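PDB 3TQV: nicotinate-nucleotide pyrophosphorylase, which probably catalyses the formation of nicotinate mononucleotide, carbon dioxide and diphosphate from quinolinate and phosphoribosyl diphosphate, a step in NAD(+) biosynthesis. Local coordinates for residues A64-V67 against I68-L71; L80-D83 against A84-V87; N90-I93 against F94-K97. One frame throughout, in Å; residues are numbered along the deposited sequence.

All three contacts are local, lie in the N-terminal domain and follow one another along the chain without nesting or crossing. Contact 1 comes first and forms consecutive turns of helix 61-71. After strand 76-79, contact 2 closes the loop that turns the chain into strand 86-87. Contact 3 lies at the start and through the length of strand 92-97. Contacts 2 and 3 touch: L80 N lies 2.7 Å from I93 O, a probable hydrogen bond, and V87 packs against I93. Contact 1 touches neither, but W79 and I110 meet residues of both contact 1 and contact 3. Helix 61-71 and strand 92-97 thus meet around W79 and I110, while the 80-87 loop lies at the surface beside the strand.

Contact 1: residues A64-V67 against I68-L71; sequences ANEV and INQL
V67 and L71 sit one turn apart on the apolar flank of helix 61-71, an amphipathic alpha-helix of the N-terminal alpha/beta domain, with L71 at the less covered end of that flank. Four successive i to i+4 backbone bonds run through this part of the helix. I68 N donates to A64 O at 3.0 Å and N69 N to N65 O at the same length. Q70 N then reaches E66 O at 2.9 Å and L71 N reaches V67 O at 3.0 Å.

The buried side is the one on which A64, V67 and I68 all meet I110 of helix 100-130. V67 carries CG1 anti to its own nitrogen (chi1 178°), and this methyl looks along the helix to L71 CD1, which it only grazes at 4.4 Å. L71 rests on A106, so the flank also packs against helix 100-130 at this end.

The other flank is polar and partly open to solvent. Here E66 bends at its second torsion (48°), which carries the carboxylate along the helix towards Q70, with E66 CD 4.0 Å from Q70 CG. The carboxylate and amide planes stand 65° apart, so the two flat groups do not stack. Even this flank has some cover, since E66 touches V19 and T20 and Q70 touches V23 and L27, all of helix 16-31. Nearer the sheet, N65 OD1 accepts a hydrogen bond from W79 NE1.

Contact 2: residues L80-D83 against A84-V87; sequences LYSD and AQKV
V87 lies over one face of the Y81 ring, a CH-pi contact made across a loop that reverses through a type II beta turn from S82 to Q85. V87 CG2 is 4.0 Å from the centroid of the Y81 ring, and its nearest ring atoms are Y81 CG and CD1, each 3.6 Å away. The branch CG1 also stands above the same ring. Beside this pair, the Q85 side chain lies roughly perpendicular to that of Y81, with its amide plane turned 52° from the ring, and Q85 CG passes 3.6 Å from S82 OG.

The turn brings these groups together. It is closed by a weak bond, Q85 N to S82 O at 3.3 Å, and A84 takes its third position with a positive phi of 100°, as a type II turn requires. Further out, strand 86-87 pairs with strand 56-57, V87 bonding through its backbone to M56, while Y81 also packs on L58, P88 and A91. At the head of the turn, D83 joins the loop to the start of helix 61-71 and to helix 149-159: D83 OD1 accepts from Q61 N, and OD2 bonds to G60 N and to Y154 OH.

Contact 3: residues N90-I93 against F94-K97; sequences NARI and FELK
R92 and E95 form the charged part of this contact, a salt bridge between side chains three residues apart on one strand. R92 NH1 lies 3.1 Å from E95 OE2, which meets the guanidinium at its edge, close to its plane. The hydrogen bond within the pair is weak, bent to 134° at the hydrogen. The guanidinium and carboxylate planes are 63° apart, and E95 OE2 alone reaches NH1, so the pair is not bidentate. R92 is extended from CG to NE, and its cationic group also makes a cation-pi contact with F49 of strand 45-52.

Backbone geometry explains why residues three apart share a face. I93 and F94 both hydrogen-bond to C50 of the antiparallel neighbour, and I93 has a helix-like psi of -35°: this is a classic beta bulge in strand 92-97, a middle strand of the domain's four-stranded antiparallel sheet. The extra residue sets I93 and F94 on the same face and R92 and E95 on the other.

The apolar contact belongs to that inner face. I93 CG1 approaches the F94 ring obliquely, 3.7 Å from F94 CD2, with both residues buried. F94 continues inwards to I110 of helix 100-130 and meets the W79 ring, while I93 reaches C50 and T52 of strand 45-52.

Contact 1: residues A64-V67 against I68-L71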
ATOM      1  N   ALA B  64      16.130   1.983   2.339  1.00 17.38           N
ATOM      2  CA  ALA B  64      16.913   3.052   1.732  1.00 14.20           C
ATOM      3  C   ALA B  64      18.372   2.633   1.652  1.00 19.92           C
ATOM      4  O   ALA B  64      18.978   2.678   0.589  1.00 16.61           O
ATOM      5  CB  ALA B  64      16.779   4.305   2.535  1.00 13.23           C
ATOM      6  N   ASN B  65      18.925   2.211   2.786  1.00 30.87           N
ATOM      7  CA  ASN B  65      20.279   1.680   2.833  1.00 31.77           C
ATOM      8  C   ASN B  65      20.504   0.605   1.774  1.00 33.86           C
ATOM      9  O   ASN B  65      21.556   0.563   1.124  1.00 32.20           O
ATOM     10  CB  ASN B  65      20.575   1.097   4.218  1.00 31.62           C
ATOM     11  CG  ASN B  65      20.821   2.171   5.284  1.00 37.83           C
ATOM     12  OD1 ASN B  65      20.989   3.352   4.977  1.00 37.55           O
ATOM     13  ND2 ASN B  65      20.852   1.752   6.544  1.00 35.22           N
ATOM     14  N   GLU B  66      19.518  -0.272   1.606  1.00 20.09           N
ATOM     15  CA  GLU B  66      19.687  -1.407   0.722  1.00 22.82           C
ATOM     16  C   GLU B  66      19.621  -0.968  -0.732  1.00 21.04           C
ATOM     17  O   GLU B  66      20.333  -1.514  -1.580  1.00 22.94           O
ATOM     18  CB  GLU B  66      18.679  -2.512   1.045  1.00 19.91           C
ATOM     19  CG  GLU B  66      18.809  -3.784   0.199  1.00 22.78           C
ATOM     20  CD  GLU B  66      20.237  -4.303   0.114  1.00 25.06           C
ATOM     21  OE1 GLU B  66      21.081  -3.909   0.958  1.00 28.51           O
ATOM     22  OE2 GLU B  66      20.517  -5.107  -0.802  1.00 22.94           O
ATOM     23  N   VAL B  67      18.788   0.035  -1.013  1.00 15.96           N
ATOM     24  CA  VAL B  67      18.767   0.668  -2.332  1.00 16.24           C
ATOM     25  C   VAL B  67      20.140   1.233  -2.676  1.00 16.37           C
ATOM     26  O   VAL B  67      20.707   0.902  -3.714  1.00 16.99           O
ATOM     27  CB  VAL B  67      17.715   1.795  -2.424  1.00 15.44           C
ATOM     28  CG1 VAL B  67      17.751   2.451  -3.792  1.00 10.91           C
ATOM     29  CG2 VAL B  67      16.322   1.269  -2.123  1.00 11.53           C
ATOM     30  N   ILE B  68      20.681   2.092  -1.814  1.00 20.94           N
ATOM     31  CA  ILE B  68      22.042   2.606  -2.015  1.00 20.09           C
ATOM     32  C   ILE B  68      23.012   1.470  -2.334  1.00 22.37           C
ATOM     33  O   ILE B  68      23.680   1.463  -3.374  1.00 23.77           O
ATOM     34  CB  ILE B  68      22.575   3.348  -0.765  1.00 24.32           C
ATOM     35  CG1 ILE B  68      21.871   4.681  -0.605  1.00 25.56           C
ATOM     36  CG2 ILE B  68      24.074   3.587  -0.865  1.00 26.59           C
ATOM     37  CD1 ILE B  68      21.278   5.186  -1.898  1.00 21.27           C
ATOM     38  N   ASN B  69      23.065   0.511  -1.415  1.00 30.72           N
ATOM     39  CA  ASN B  69      23.950  -0.638  -1.491  1.00 29.56           C
ATOM     40  C   ASN B  69      23.891  -1.370  -2.822  1.00 31.00           C
ATOM     41  O   ASN B  69      24.929  -1.776  -3.367  1.00 32.53           O
ATOM     42  CB  ASN B  69      23.597  -1.613  -0.371  1.00 28.25           C
ATOM     43  CG  ASN B  69      24.594  -2.736  -0.251  1.00 32.43           C
ATOM     44  OD1 ASN B  69      24.233  -3.917  -0.260  1.00 32.33           O
ATOM     45  ND2 ASN B  69      25.866  -2.374  -0.149  1.00 32.63           N
ATOM     46  N   GLN B  70      22.674  -1.550  -3.333  1.00 28.51           N
ATOM     47  CA  GLN B  70      22.471  -2.266  -4.587  1.00 23.96           C
ATOM     48  C   GLN B  70      22.804  -1.437  -5.830  1.00 23.72           C
ATOM     49  O   GLN B  70      23.223  -1.983  -6.847  1.00 20.54           O
ATOM     50  CB  GLN B  70      21.055  -2.830  -4.668  1.00 19.83           C
ATOM     51  CG  GLN B  70      20.845  -4.102  -3.855  1.00 26.04           C
ATOM     52  CD  GLN B  70      19.409  -4.633  -3.934  1.00 26.89           C
ATOM     53  OE1 GLN B  70      18.863  -5.160  -2.950  1.00 27.59           O
ATOM     54  NE2 GLN B  70      18.798  -4.502  -5.106  1.00 19.23           N
ATOM     55  N   LEU B  71      22.634  -0.124  -5.753  1.00 27.35           N
ATOM     56  CA  LEU B  71      22.915   0.726  -6.908  1.00 31.81           C
ATOM     57  C   LEU B  71      24.374   1.171  -7.039  1.00 32.06           C
ATOM     58  O   LEU B  71      24.950   1.136  -8.122  1.00 32.83           O
ATOM     59  CB  LEU B  71      22.022   1.961  -6.895  1.00 31.98           C
ATOM     60  CG  LEU B  71      20.607   1.778  -7.418  1.00 29.43           C
ATOM     61  CD1 LEU B  71      19.925   3.131  -7.560  1.00 34.00           C
ATOM     62  CD2 LEU B  71      20.649   1.057  -8.743  1.00 29.65           C
TER

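Contact 2: residues L80-D83 against A84-V87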
ATOM      1  N   LEU B  80      20.185  11.421  10.150  1.00 24.24           N
ATOM      2  CA  LEU B  80      19.982  12.393  11.220  1.00 24.38           C
ATOM      3  C   LEU B  80      18.881  11.937  12.167  1.00 21.97           C
ATOM      4  O   LEU B  80      18.789  12.404  13.288  1.00 18.71           O
ATOM      5  CB  LEU B  80      19.664  13.783  10.650  1.00 26.96           C
ATOM      6  CG  LEU B  80      20.858  14.555  10.081  1.00 24.72           C
ATOM      7  CD1 LEU B  80      21.201  14.133   8.652  1.00 29.44           C
ATOM      8  CD2 LEU B  80      20.545  16.032  10.112  1.00 25.94           C
ATOM      9  N   TYR B  81      18.032  11.044  11.682  1.00 22.46           N
ATOM     10  CA  TYR B  81      17.032  10.395  12.502  1.00 19.08           C
ATOM     11  C   TYR B  81      17.084   8.907  12.214  1.00 18.90           C
ATOM     12  O   TYR B  81      17.475   8.505  11.124  1.00 23.81           O
ATOM     13  CB  TYR B  81      15.644  10.933  12.177  1.00 19.72           C
ATOM     14  CG  TYR B  81      15.428  12.337  12.658  1.00 17.22           C
ATOM     15  CD1 TYR B  81      14.837  12.581  13.893  1.00 14.65           C
ATOM     16  CD2 TYR B  81      15.823  13.421  11.884  1.00 14.57           C
ATOM     17  CE1 TYR B  81      14.639  13.872  14.351  1.00 18.27           C
ATOM     18  CE2 TYR B  81      15.635  14.723  12.329  1.00 15.01           C
ATOM     19  CZ  TYR B  81      15.044  14.945  13.571  1.00 17.69           C
ATOM     20  OH  TYR B  81      14.855  16.235  14.029  1.00  6.78           O
ATOM     21  N   SER B  82      16.705   8.096  13.193  1.00 16.58           N
ATOM     22  CA  SER B  82      16.639   6.655  13.010  1.00 19.17           C
ATOM     23  C   SER B  82      15.192   6.162  13.025  1.00 21.87           C
ATOM     24  O   SER B  82      14.276   6.877  13.458  1.00 17.16           O
ATOM     25  CB  SER B  82      17.457   5.940  14.089  1.00 21.96           C
ATOM     26  OG  SER B  82      17.165   6.442  15.390  1.00 23.64           O
ATOM     27  N   ASP B  83      14.993   4.938  12.543  1.00 33.47           N
ATOM     28  CA  ASP B  83      13.678   4.317  12.526  1.00 32.37           C
ATOM     29  C   ASP B  83      13.045   4.283  13.905  1.00 30.03           C
ATOM     30  O   ASP B  83      13.643   3.782  14.852  1.00 30.14           O
ATOM     31  CB  ASP B  83      13.777   2.890  12.005  1.00 31.92           C
ATOM     32  CG  ASP B  83      13.691   2.811  10.499  1.00 31.96           C
ATOM     33  OD1 ASP B  83      13.925   3.837   9.822  1.00 29.63           O
ATOM     34  OD2 ASP B  83      13.389   1.715   9.995  1.00 29.13           O
ATOM     35  N   ALA B  84      11.832   4.822  13.997  1.00 12.44           N
ATOM     36  CA  ALA B  84      10.981   4.722  15.185  1.00 10.20           C
ATOM     37  C   ALA B  84      11.054   5.981  16.021  1.00 10.53           C
ATOM     38  O   ALA B  84      10.607   6.025  17.179  1.00 11.37           O
ATOM     39  CB  ALA B  84      11.296   3.469  16.006  1.00  8.92           C
ATOM     40  N   GLN B  85      11.599   7.013  15.385  1.00 22.81           N
ATOM     41  CA  GLN B  85      11.702   8.345  15.955  1.00 21.33           C
ATOM     42  C   GLN B  85      10.650   9.274  15.387  1.00 19.88           C
ATOM     43  O   GLN B  85      10.227   9.136  14.243  1.00 17.30           O
ATOM     44  CB  GLN B  85      13.049   8.941  15.623  1.00 22.02           C
ATOM     45  CG  GLN B  85      14.191   8.285  16.297  1.00 27.18           C
ATOM     46  CD  GLN B  85      15.264   9.280  16.586  1.00 25.67           C
ATOM     47  OE1 GLN B  85      15.581   9.535  17.743  1.00 26.96           O
ATOM     48  NE2 GLN B  85      15.812   9.882  15.538  1.00 24.14           N
ATOM     49  N   LYS B  86      10.243  10.233  16.197  1.00 21.58           N
ATOM     50  CA  LYS B  86       9.335  11.252  15.746  1.00 22.98           C
ATOM     51  C   LYS B  86      10.171  12.354  15.100  1.00 27.61           C
ATOM     52  O   LYS B  86      10.957  13.026  15.760  1.00 23.89           O
ATOM     53  CB  LYS B  86       8.511  11.759  16.927  1.00 19.38           C
ATOM     54  CG  LYS B  86       7.611  12.941  16.647  1.00 26.04           C
ATOM     55  CD  LYS B  86       7.084  13.492  17.970  1.00 34.64           C
ATOM     56  CE  LYS B  86       6.286  14.771  17.788  1.00 47.68           C
ATOM     57  NZ  LYS B  86       5.726  15.280  19.078  1.00 39.93           N
ATOM     58  N   VAL B  87      10.020  12.501  13.790  1.00 17.25           N
ATOM     59  CA  VAL B  87      10.718  13.521  13.033  1.00 20.34           C
ATOM     60  C   VAL B  87       9.833  14.743  12.845  1.00 20.96           C
ATOM     61  O   VAL B  87       8.703  14.633  12.365  1.00 20.75           O
ATOM     62  CB  VAL B  87      11.102  12.999  11.653  1.00 22.88           C
ATOM     63  CG1 VAL B  87      11.799  14.101  10.844  1.00 17.59           C
ATOM     64  CG2 VAL B  87      11.975  11.760  11.785  1.00 21.26           C
TER

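Contact 3: residues N90-I93 against F94-K97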
ATOM      1  N   ASN B  90       9.640  19.358   8.346  1.00 23.16           N
ATOM      2  CA  ASN B  90      10.662  20.176   7.694  1.00 27.36           C
ATOM      3  C   ASN B  90      12.089  19.884   8.127  1.00 30.63           C
ATOM      4  O   ASN B  90      13.000  20.662   7.859  1.00 24.41           O
ATOM      5  CB  ASN B  90      10.327  21.668   7.813  1.00 26.48           C
ATOM      6  CG  ASN B  90       9.087  22.042   7.003  1.00 32.46           C
ATOM      7  OD1 ASN B  90       8.937  21.627   5.834  1.00 26.46           O
ATOM      8  ND2 ASN B  90       8.175  22.799   7.625  1.00 27.82           N
ATOM      9  N   ALA B  91      12.282  18.741   8.771  1.00 29.66           N
ATOM     10  CA  ALA B  91      13.601  18.339   9.232  1.00 28.00           C
ATOM     11  C   ALA B  91      14.267  17.422   8.218  1.00 27.12           C
ATOM     12  O   ALA B  91      13.587  16.726   7.452  1.00 25.31           O
ATOM     13  CB  ALA B  91      13.501  17.651  10.580  1.00 22.32           C
ATOM     14  N   ARG B  92      15.600  17.426   8.218  1.00 27.33           N
ATOM     15  CA  ARG B  92      16.369  16.585   7.319  1.00 28.30           C
ATOM     16  C   ARG B  92      16.532  15.217   7.961  1.00 27.91           C
ATOM     17  O   ARG B  92      17.036  15.119   9.082  1.00 28.65           O
ATOM     18  CB  ARG B  92      17.753  17.187   7.069  1.00 24.34           C
ATOM     19  CG  ARG B  92      17.796  18.514   6.334  1.00 27.79           C
ATOM     20  CD  ARG B  92      19.241  18.831   5.968  1.00 37.61           C
ATOM     21  NE  ARG B  92      19.415  20.141   5.340  1.00 38.72           N
ATOM     22  CZ  ARG B  92      20.566  20.567   4.826  1.00 36.71           C
ATOM     23  NH1 ARG B  92      21.631  19.781   4.860  1.00 29.57           N
ATOM     24  NH2 ARG B  92      20.653  21.766   4.271  1.00 34.96           N
ATOM     25  N   ILE B  93      16.126  14.157   7.266  1.00 26.01           N
ATOM     26  CA  ILE B  93      16.262  12.822   7.839  1.00 27.25           C
ATOM     27  C   ILE B  93      17.598  12.156   7.509  1.00 21.10           C
ATOM     28  O   ILE B  93      18.166  11.434   8.338  1.00 22.25           O
ATOM     29  CB  ILE B  93      15.071  11.906   7.496  1.00 27.45           C
ATOM     30  CG1 ILE B  93      14.796  11.909   5.995  1.00 27.92           C
ATOM     31  CG2 ILE B  93      13.825  12.376   8.233  1.00 28.36           C
ATOM     32  CD1 ILE B  93      13.428  11.389   5.636  1.00 25.74           C
ATOM     33  N   PHE B  94      18.118  12.404   6.315  1.00 13.79           N
ATOM     34  CA  PHE B  94      19.425  11.859   5.990  1.00 18.68           C
ATOM     35  C   PHE B  94      20.126  12.735   4.987  1.00 19.13           C
ATOM     36  O   PHE B  94      19.507  13.594   4.381  1.00 22.23           O
ATOM     37  CB  PHE B  94      19.332  10.407   5.491  1.00 19.12           C
ATOM     38  CG  PHE B  94      18.629  10.253   4.160  1.00 18.98           C
ATOM     39  CD1 PHE B  94      19.335  10.390   2.966  1.00 18.98           C
ATOM     40  CD2 PHE B  94      17.277   9.964   4.108  1.00 15.86           C
ATOM     41  CE1 PHE B  94      18.699  10.254   1.737  1.00 18.06           C
ATOM     42  CE2 PHE B  94      16.629   9.829   2.897  1.00 18.46           C
ATOM     43  CZ  PHE B  94      17.336   9.974   1.700  1.00 15.41           C
ATOM     44  N   GLU B  95      21.429  12.536   4.839  1.00 31.34           N
ATOM     45  CA  GLU B  95      22.210  13.284   3.865  1.00 29.35           C
ATOM     46  C   GLU B  95      22.970  12.334   2.973  1.00 29.19           C
ATOM     47  O   GLU B  95      23.359  11.234   3.381  1.00 29.64           O
ATOM     48  CB  GLU B  95      23.167  14.252   4.548  1.00 28.83           C
ATOM     49  CG  GLU B  95      22.465  15.464   5.130  1.00 32.81           C
ATOM     50  CD  GLU B  95      23.358  16.280   6.046  1.00 43.55           C
ATOM     51  OE1 GLU B  95      24.370  15.729   6.538  1.00 43.11           O
ATOM     52  OE2 GLU B  95      23.042  17.473   6.270  1.00 35.42           O
ATOM     53  N   LEU B  96      23.152  12.757   1.733  1.00 26.79           N
ATOM     54  CA  LEU B  96      23.825  11.926   0.757  1.00 27.59           C
ATOM     55  C   LEU B  96      25.039  12.665   0.221  1.00 27.74           C
ATOM     56  O   LEU B  96      25.031  13.892   0.067  1.00 26.02           O
ATOM     57  CB  LEU B  96      22.877  11.542  -0.392  1.00 26.71           C
ATOM     58  CG  LEU B  96      21.628  10.667  -0.166  1.00 27.40           C
ATOM     59  CD1 LEU B  96      20.884  10.475  -1.479  1.00 23.70           C
ATOM     60  CD2 LEU B  96      21.944   9.298   0.438  1.00 23.79           C
ATOM     61  N   LYS B  97      26.089  11.898  -0.027  1.00 34.38           N
ATOM     62  CA  LYS B  97      27.232  12.378  -0.771  1.00 39.07           C
ATOM     63  C   LYS B  97      27.577  11.298  -1.792  1.00 35.98           C
ATOM     64  O   LYS B  97      27.774  10.124  -1.438  1.00 30.21           O
ATOM     65  CB  LYS B  97      28.397  12.653   0.175  1.00 44.70           C
ATOM     66  CG  LYS B  97      29.744  12.811  -0.494  1.00 49.94           C
ATOM     67  CD  LYS B  97      30.156  14.269  -0.611  1.00 54.21           C
ATOM     68  CE  LYS B  97      31.684  14.416  -0.644  1.00 69.65           C
ATOM     69  NZ  LYS B  97      32.294  14.438   0.729  1.00 48.50           N
TER